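Local structure of large adhesion protein (Lap) involved in biofilm formation (Marinobacter hydrocarbonoclasticus, 6XI3) at residues A73-T76 with S82-L85; Q333-S338 with G387-E392; N351-D356 with V361-T366. The protein probably extends a bacterial adhesin toward its target through a rod of tandem calcium-binding Ig-like repeats. All coordinates share one frame; numbering follows the deposited sequence.

Contact 1. Residues A73-T76 with S82-L85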
loop_
_atom_site.group_PDB
_atom_site.type_symbol
_atom_site.label_atom_id
_atom_site.label_comp_id
_atom_site.label_asym_id
_atom_site.label_seq_id
_atom_site.Cartn_x
_atom_site.Cartn_y
_atom_site.Cartn_z
ATOM N N ALA A 73 -11.014 -58.126 20.279
ATOM C CA ALA A 73 -11.488 -58.535 21.616
ATOM C C ALA A 73 -12.258 -59.855 21.525
ATOM O O ALA A 73 -12.564 -60.328 20.410
ATOM C CB ALA A 73 -12.319 -57.445 22.243
ATOM N N ILE A 74 -12.490 -60.454 22.680
ATOM C CA ILE A 74 -13.211 -61.752 22.786
ATOM C C ILE A 74 -14.004 -61.727 24.082
ATOM O O ILE A 74 -13.483 -61.235 25.134
ATOM C CB ILE A 74 -12.223 -62.931 22.687
ATOM C CG1 ILE A 74 -12.912 -64.270 22.433
ATOM C CG2 ILE A 74 -11.336 -62.993 23.907
ATOM C CD1 ILE A 74 -11.966 -65.315 21.877
ATOM N N ALA A 75 -15.204 -62.276 24.031
ATOM C CA ALA A 75 -16.083 -62.389 25.210
ATOM C C ALA A 75 -16.633 -63.798 25.315
ATOM O O ALA A 75 -16.746 -64.445 24.261
ATOM C CB ALA A 75 -17.222 -61.420 25.085
ATOM N N THR A 76 -17.055 -64.210 26.515
ATOM C CA THR A 76 -17.687 -65.543 26.704
ATOM C C THR A 76 -19.219 -65.407 26.824
ATOM O O THR A 76 -19.740 -64.564 27.571
ATOM C CB THR A 76 -17.038 -66.318 27.844
ATOM O OG1 THR A 76 -15.692 -66.665 27.496
ATOM C CG2 THR A 76 -17.826 -67.572 28.167
ATOM N N SER A 82 -26.090 -64.245 26.932
ATOM C CA SER A 82 -25.638 -62.832 26.832
ATOM C C SER A 82 -24.122 -62.792 26.978
ATOM O O SER A 82 -23.505 -63.780 27.448
ATOM C CB SER A 82 -26.332 -61.933 27.837
ATOM O OG SER A 82 -25.906 -62.275 29.134
ATOM N N TYR A 83 -23.527 -61.671 26.596
ATOM C CA TYR A 83 -22.075 -61.452 26.728
ATOM C C TYR A 83 -21.879 -59.954 26.899
ATOM O O TYR A 83 -22.764 -59.209 26.509
ATOM C CB TYR A 83 -21.302 -62.017 25.531
ATOM C CG TYR A 83 -21.552 -61.349 24.210
ATOM C CD1 TYR A 83 -22.630 -61.693 23.435
ATOM C CD2 TYR A 83 -20.664 -60.417 23.716
ATOM C CE1 TYR A 83 -22.845 -61.096 22.217
ATOM C CE2 TYR A 83 -20.879 -59.787 22.511
ATOM C CZ TYR A 83 -21.978 -60.118 21.767
ATOM O OH TYR A 83 -22.208 -59.533 20.562
ATOM N N SER A 84 -20.785 -59.555 27.520
ATOM C CA SER A 84 -20.410 -58.121 27.571
ATOM C C SER A 84 -18.915 -57.949 27.813
ATOM O O SER A 84 -18.259 -58.879 28.226
ATOM C CB SER A 84 -21.201 -57.415 28.634
ATOM O OG SER A 84 -20.742 -57.904 29.867
ATOM N N LEU A 85 -18.396 -56.787 27.439
ATOM C CA LEU A 85 -17.011 -56.355 27.731
ATOM C C LEU A 85 -17.112 -54.898 28.217
ATOM O O LEU A 85 -17.884 -54.156 27.619
ATOM C CB LEU A 85 -16.130 -56.471 26.484
ATOM C CG LEU A 85 -15.808 -57.890 26.006
ATOM C CD1 LEU A 85 -14.875 -57.879 24.801
ATOM C CD2 LEU A 85 -15.177 -58.722 27.117
HETATM O O HOH W 1 -19.259 -62.063 28.291
#
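At one edge of the N-terminal beta-sandwich, A75 and A73 of strand 70-76 meet Y83 and L85 of strand 82-89, which belongs to the other sheet. The two segments run at 141° to each other, and their axes come within 6.2 Å. Alanine suits this edge because a lone methyl lets the two sheets draw close. A75 CB lies obliquely against the Y83 ring, 3.8 Å from CD2, and also packs on L85, 3.9 Å from CG. A73 CB touches L85 CD1 at 3.6 Å. With CG beside its backbone N (chi1 -70°), L85 spreads both methyls against the other strand, and CD2 lies 3.6 Å from I74 O. The Y83 ring instead runs inward, where L30, V32 and V59 line it and its hydroxyl is hydrogen-bonded to T31 O, satisfying its polar end. Beyond the alanines, where the strands come closest, a water bridges them: it donates to T76 O at 2.6 Å and accepts from S84 N at 3.0 Å. Alanine methyls packed on a tyrosine and a leucine, with one bridging water, thus join the outermost strands of two sheets whose backbones do not pair directly here, as at the open edge of an Ig-like sandwich.

Contact 2. Residues Q333-S338 with G387-E392. With NA (sodium ion), chain H.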
loop_
_atom_site.group_PDB
_atom_site.type_symbol
_atom_site.label_atom_id
_atom_site.label_comp_id
_atom_site.label_asym_id
_atom_site.label_seq_id
_atom_site.Cartn_x
_atom_site.Cartn_y
_atom_site.Cartn_z
ATOM N N GLN A 333 21.165 73.706 -12.771
ATOM C CA GLN A 333 21.858 72.587 -13.476
ATOM C C GLN A 333 21.395 71.261 -12.880
ATOM O O GLN A 333 22.227 70.457 -12.447
ATOM C CB GLN A 333 23.369 72.787 -13.470
ATOM C CG GLN A 333 23.707 74.079 -14.205
ATOM C CD GLN A 333 25.181 74.403 -14.223
ATOM O OE1 GLN A 333 26.016 73.600 -14.611
ATOM N NE2 GLN A 333 25.505 75.621 -13.830
ATOM N N THR A 334 20.093 71.024 -12.936
ATOM C CA THR A 334 19.483 69.769 -12.424
ATOM C C THR A 334 18.446 69.257 -13.417
ATOM O O THR A 334 18.075 70.025 -14.300
ATOM C CB THR A 334 18.843 69.955 -11.043
ATOM O OG1 THR A 334 17.826 70.954 -11.117
ATOM C CG2 THR A 334 19.877 70.287 -9.992
ATOM N N VAL A 335 18.056 67.987 -13.269
ATOM C CA VAL A 335 16.965 67.372 -14.051
ATOM C C VAL A 335 16.027 66.643 -13.093
ATOM O O VAL A 335 16.464 66.218 -12.015
ATOM C CB VAL A 335 17.467 66.460 -15.178
ATOM C CG1 VAL A 335 18.321 67.238 -16.165
ATOM C CG2 VAL A 335 18.218 65.248 -14.666
ATOM N N ASP A 336 14.750 66.610 -13.443
ATOM C CA ASP A 336 13.759 65.739 -12.777
ATOM C C ASP A 336 13.387 64.684 -13.815
ATOM O O ASP A 336 13.121 65.086 -14.969
ATOM C CB ASP A 336 12.544 66.518 -12.260
ATOM C CG ASP A 336 12.854 67.635 -11.263
ATOM O OD1 ASP A 336 13.947 67.661 -10.678
ATOM O OD2 ASP A 336 11.975 68.466 -11.075
ATOM N N LEU A 337 13.406 63.408 -13.412
ATOM C CA LEU A 337 13.129 62.226 -14.257
ATOM C C LEU A 337 11.986 61.467 -13.595
ATOM O O LEU A 337 11.877 61.547 -12.394
ATOM C CB LEU A 337 14.360 61.314 -14.305
ATOM C CG LEU A 337 15.657 61.961 -14.755
ATOM C CD1 LEU A 337 16.790 60.980 -14.614
ATOM C CD2 LEU A 337 15.553 62.441 -16.197
ATOM N N SER A 338 11.170 60.756 -14.359
ATOM C CA SER A 338 10.159 59.824 -13.817
ATOM C C SER A 338 10.019 58.644 -14.775
ATOM O O SER A 338 10.468 58.773 -15.928
ATOM C CB SER A 338 8.839 60.510 -13.622
ATOM O OG SER A 338 8.456 61.150 -14.810
ATOM N N GLY A 387 24.102 71.304 -24.845
ATOM C CA GLY A 387 23.741 70.544 -26.046
ATOM C C GLY A 387 22.828 69.386 -25.668
ATOM O O GLY A 387 22.205 69.444 -24.578
ATOM N N ASP A 388 22.783 68.353 -26.510
ATOM C CA ASP A 388 21.850 67.212 -26.361
ATOM C C ASP A 388 22.119 66.519 -25.023
ATOM O O ASP A 388 23.286 66.485 -24.558
ATOM C CB ASP A 388 21.949 66.229 -27.536
ATOM C CG ASP A 388 21.268 66.722 -28.808
ATOM O OD1 ASP A 388 20.465 67.697 -28.721
ATOM O OD2 ASP A 388 21.536 66.129 -29.887
ATOM N N LEU A 389 21.053 65.994 -24.431
ATOM C CA LEU A 389 21.086 65.093 -23.259
ATOM C C LEU A 389 20.348 63.834 -23.682
ATOM O O LEU A 389 19.279 63.974 -24.295
ATOM C CB LEU A 389 20.367 65.704 -22.050
ATOM C CG LEU A 389 21.042 66.881 -21.353
ATOM C CD1 LEU A 389 20.304 67.214 -20.065
ATOM C CD2 LEU A 389 22.507 66.615 -21.065
ATOM N N THR A 390 20.897 62.678 -23.330
ATOM C CA THR A 390 20.223 61.372 -23.474
ATOM C C THR A 390 20.142 60.734 -22.093
ATOM O O THR A 390 21.185 60.608 -21.439
ATOM C CB THR A 390 20.951 60.446 -24.453
ATOM O OG1 THR A 390 21.083 61.171 -25.670
ATOM C CG2 THR A 390 20.184 59.159 -24.675
ATOM N N VAL A 391 18.923 60.444 -21.664
ATOM C CA VAL A 391 18.625 59.761 -20.383
ATOM C C VAL A 391 18.378 58.294 -20.740
ATOM O O VAL A 391 17.582 58.055 -21.661
ATOM C CB VAL A 391 17.405 60.387 -19.698
ATOM C CG1 VAL A 391 16.940 59.566 -18.493
ATOM C CG2 VAL A 391 17.676 61.836 -19.289
ATOM N N GLU A 392 19.057 57.365 -20.064
ATOM C CA GLU A 392 18.816 55.906 -20.208
ATOM C C GLU A 392 18.426 55.362 -18.824
ATOM O O GLU A 392 19.102 55.671 -17.841
ATOM C CB GLU A 392 20.044 55.241 -20.828
ATOM C CG GLU A 392 19.988 53.718 -20.863
ATOM C CD GLU A 392 19.167 53.124 -22.000
ATOM O OE1 GLU A 392 18.613 53.904 -22.814
ATOM O OE2 GLU A 392 19.082 51.879 -22.076
HETATM NA NA NA H . 25.429 68.237 -24.196
#
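L337 and V391 reach toward each other from facing sheets and meet tip to tip in the buried centre of the C-terminal sandwich. L337 CD2 fits against both valine methyls, 3.8 Å from V391 CG2 and 3.9 Å from V391 CG1. Its other methyl is a little farther off, with CD1 4.1 Å from V391 CG1. V391 holds CG1 anti to its backbone N (chi1 171°), which turns both branches toward the leucine. One level along, V335 CG1 approaches L389 CD1 more loosely, at 4.4 Å. Leucine suits the long reach across the core, whereas the short, beta-branched valine suits an extended strand and offers a broad apolar front. Where strand 387-396 begins, D388 O binds a sodium ion at 2.8 Å, and S357 OG and V385 O complete the protein ligands. G387 beside it has positive phi (121°), a backbone shape that suits a residue with no side chain, and the ion lies close by. Strand 349-356, next to 387-396 in the same sheet, widens the apolar layer with V352 against L337 and I354 against both V335 and V391, while L325 of strand 320-329 covers V335 and L337 from within their own sheet.

Contact 3. Residues N351-D356 with V361-T366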
loop_
_atom_site.group_PDB
_atom_site.type_symbol
_atom_site.label_atom_id
_atom_site.label_comp_id
_atom_site.label_asym_id
_atom_site.label_seq_id
_atom_site.Cartn_x
_atom_site.Cartn_y
_atom_site.Cartn_z
ATOM N N ASN A 351 18.507 51.748 -12.591
ATOM C CA ASN A 351 19.782 52.463 -12.896
ATOM C C ASN A 351 19.502 53.490 -13.998
ATOM O O ASN A 351 18.886 53.114 -15.039
ATOM C CB ASN A 351 20.935 51.503 -13.256
ATOM C CG ASN A 351 21.391 50.642 -12.087
ATOM O OD1 ASN A 351 20.830 49.582 -11.830
ATOM N ND2 ASN A 351 22.400 51.076 -11.354
ATOM N N VAL A 352 19.973 54.730 -13.800
ATOM C CA VAL A 352 19.758 55.863 -14.743
ATOM C C VAL A 352 21.121 56.434 -15.137
ATOM O O VAL A 352 21.981 56.567 -14.269
ATOM C CB VAL A 352 18.842 56.934 -14.135
ATOM C CG1 VAL A 352 18.742 58.171 -15.010
ATOM C CG2 VAL A 352 17.447 56.389 -13.856
ATOM N N THR A 353 21.335 56.649 -16.432
ATOM C CA THR A 353 22.501 57.406 -16.979
ATOM C C THR A 353 21.971 58.626 -17.735
ATOM O O THR A 353 20.921 58.522 -18.409
ATOM C CB THR A 353 23.359 56.532 -17.904
ATOM O OG1 THR A 353 22.450 56.172 -18.946
ATOM C CG2 THR A 353 23.943 55.300 -17.234
ATOM N N ILE A 354 22.637 59.765 -17.573
ATOM C CA ILE A 354 22.401 60.977 -18.399
ATOM C C ILE A 354 23.739 61.248 -19.087
ATOM O O ILE A 354 24.713 61.422 -18.354
ATOM C CB ILE A 354 21.947 62.150 -17.520
ATOM C CG1 ILE A 354 20.723 61.762 -16.682
ATOM C CG2 ILE A 354 21.674 63.385 -18.358
ATOM C CD1 ILE A 354 20.746 62.403 -15.329
ATOM N N THR A 355 23.763 61.170 -20.414
ATOM C CA THR A 355 24.956 61.381 -21.253
ATOM C C THR A 355 24.792 62.714 -21.989
ATOM O O THR A 355 23.748 62.941 -22.575
ATOM C CB THR A 355 25.151 60.170 -22.169
ATOM O OG1 THR A 355 25.099 59.055 -21.273
ATOM C CG2 THR A 355 26.440 60.225 -22.975
ATOM N N ASP A 356 25.814 63.557 -21.946
ATOM C CA ASP A 356 25.840 64.836 -22.699
ATOM C C ASP A 356 26.477 64.612 -24.086
ATOM O O ASP A 356 26.820 63.461 -24.414
ATOM C CB ASP A 356 26.539 65.875 -21.830
ATOM C CG ASP A 356 28.042 65.734 -21.747
ATOM O OD1 ASP A 356 28.613 64.867 -22.481
ATOM O OD2 ASP A 356 28.636 66.516 -20.979
ATOM N N VAL A 361 29.106 61.483 -18.350
ATOM C CA VAL A 361 27.964 60.645 -17.878
ATOM C C VAL A 361 27.713 60.975 -16.413
ATOM O O VAL A 361 28.679 61.128 -15.657
ATOM C CB VAL A 361 28.169 59.133 -18.108
ATOM C CG1 VAL A 361 27.034 58.304 -17.531
ATOM C CG2 VAL A 361 28.314 58.802 -19.586
ATOM N N VAL A 362 26.434 61.114 -16.064
ATOM C CA VAL A 362 25.950 61.131 -14.659
ATOM C C VAL A 362 25.204 59.818 -14.443
ATOM O O VAL A 362 24.353 59.483 -15.279
ATOM C CB VAL A 362 25.039 62.326 -14.337
ATOM C CG1 VAL A 362 24.304 62.105 -13.019
ATOM C CG2 VAL A 362 25.824 63.627 -14.312
ATOM N N ASN A 363 25.537 59.125 -13.354
ATOM C CA ASN A 363 24.905 57.843 -12.954
ATOM C C ASN A 363 24.077 58.101 -11.685
ATOM O O ASN A 363 24.559 58.794 -10.771
ATOM C CB ASN A 363 25.930 56.736 -12.686
ATOM C CG ASN A 363 26.845 56.451 -13.864
ATOM O OD1 ASN A 363 26.439 55.835 -14.847
ATOM N ND2 ASN A 363 28.086 56.896 -13.768
ATOM N N ALA A 364 22.873 57.547 -11.640
ATOM C CA ALA A 364 21.981 57.630 -10.473
ATOM C C ALA A 364 21.237 56.296 -10.353
ATOM O O ALA A 364 21.232 55.503 -11.326
ATOM C CB ALA A 364 21.042 58.810 -10.643
ATOM N N ILE A 365 20.621 56.084 -9.197
ATOM C CA ILE A 365 19.891 54.844 -8.833
ATOM C C ILE A 365 18.721 55.248 -7.941
ATOM O O ILE A 365 18.896 56.080 -7.015
ATOM C CB ILE A 365 20.796 53.802 -8.131
ATOM C CG1 ILE A 365 22.154 53.608 -8.819
ATOM C CG2 ILE A 365 20.071 52.488 -8.032
ATOM C CD1 ILE A 365 23.053 52.540 -8.153
ATOM N N THR A 366 17.549 54.704 -8.224
ATOM C CA THR A 366 16.372 54.927 -7.366
ATOM C C THR A 366 15.625 53.604 -7.275
ATOM O O THR A 366 16.128 52.585 -7.796
ATOM C CB THR A 366 15.518 56.103 -7.861
ATOM O OG1 THR A 366 14.605 56.498 -6.822
ATOM C CG2 THR A 366 14.811 55.753 -9.150
HETATM O O HOH W 2 23.488 53.681 -12.281
#
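A364 O is gripped twice: V352 N donates to it at 2.9 Å and a water donates at 3.1 Å. The same water accepts from N351 ND2 at 3.0 Å, so the asparagine amide is tied to the neighbouring strand through solvent. The V352 donor stands 33° off the plane of the A364 carbonyl. A364 N returns the bond to V352 O, closing the ring of one hydrogen-bonded pair. Two residues on, I354 and V362 repeat the exchange. I354 N reaches V362 O at 2.9 Å and lies in the carbonyl plane, while V362 N points almost straight at I354 O (N-H...O 171°). Between these pairs T353 CA lies 3.3 Å from V362 O, a CA-H...O contact of the kind that adds to the backbone pairing. The whole is an antiparallel beta hairpin at the edge of a four-stranded sheet in the Ig-like sandwich, with strand 361-367 outermost. Alternation sorts its side chains. V352, I354, V362 and A364 share the face turned to the apolar core, where L376 meets both V352 and A364. The other face carries N351, T353, T355, V361, N363 and I365, largely polar or beta-branched residues that suit an extended, solvent-facing strand. There N351 and I365 lie side by side, ND2 3.6 Å from I365 CD1, and T353 CG2 slants across to N363 OD1. T355 likewise meets V361 at a slant, with OG1 3.6 Å from V361 CG2; chi1 of -51° sets that hydroxyl beside the backbone N. Towards the turn, D356 OD1 accepts from T358 N and N360 N, and OD2 accepts from V385 N, so one buried carboxylate binds the hairpin turn to the residue whose carbonyl O helps hold sodium.

Overall arrangement
Contact 1 comes first along the chain, in the N-terminal sandwich; contacts 2 and 3 belong to the C-terminal one, on the opposite side of the chain's centre. Their centres lie about 138 and 132 Å from that of contact 1. The centres of contacts 2 and 3 are only about 9 Å apart, and hairpin 351-366 falls within the sequence between the two segments of contact 2. Contact 3 and the 387-392 half of contact 2 share a sheet in which strand 349-356 neighbours 387-396, while 333-338 lies in the facing sheet. E392 N lies 2.7 Å from T353 O, a probable hydrogen bond. Such compact sandwiches, strung end to end with bound calcium, are consistent with a long extender.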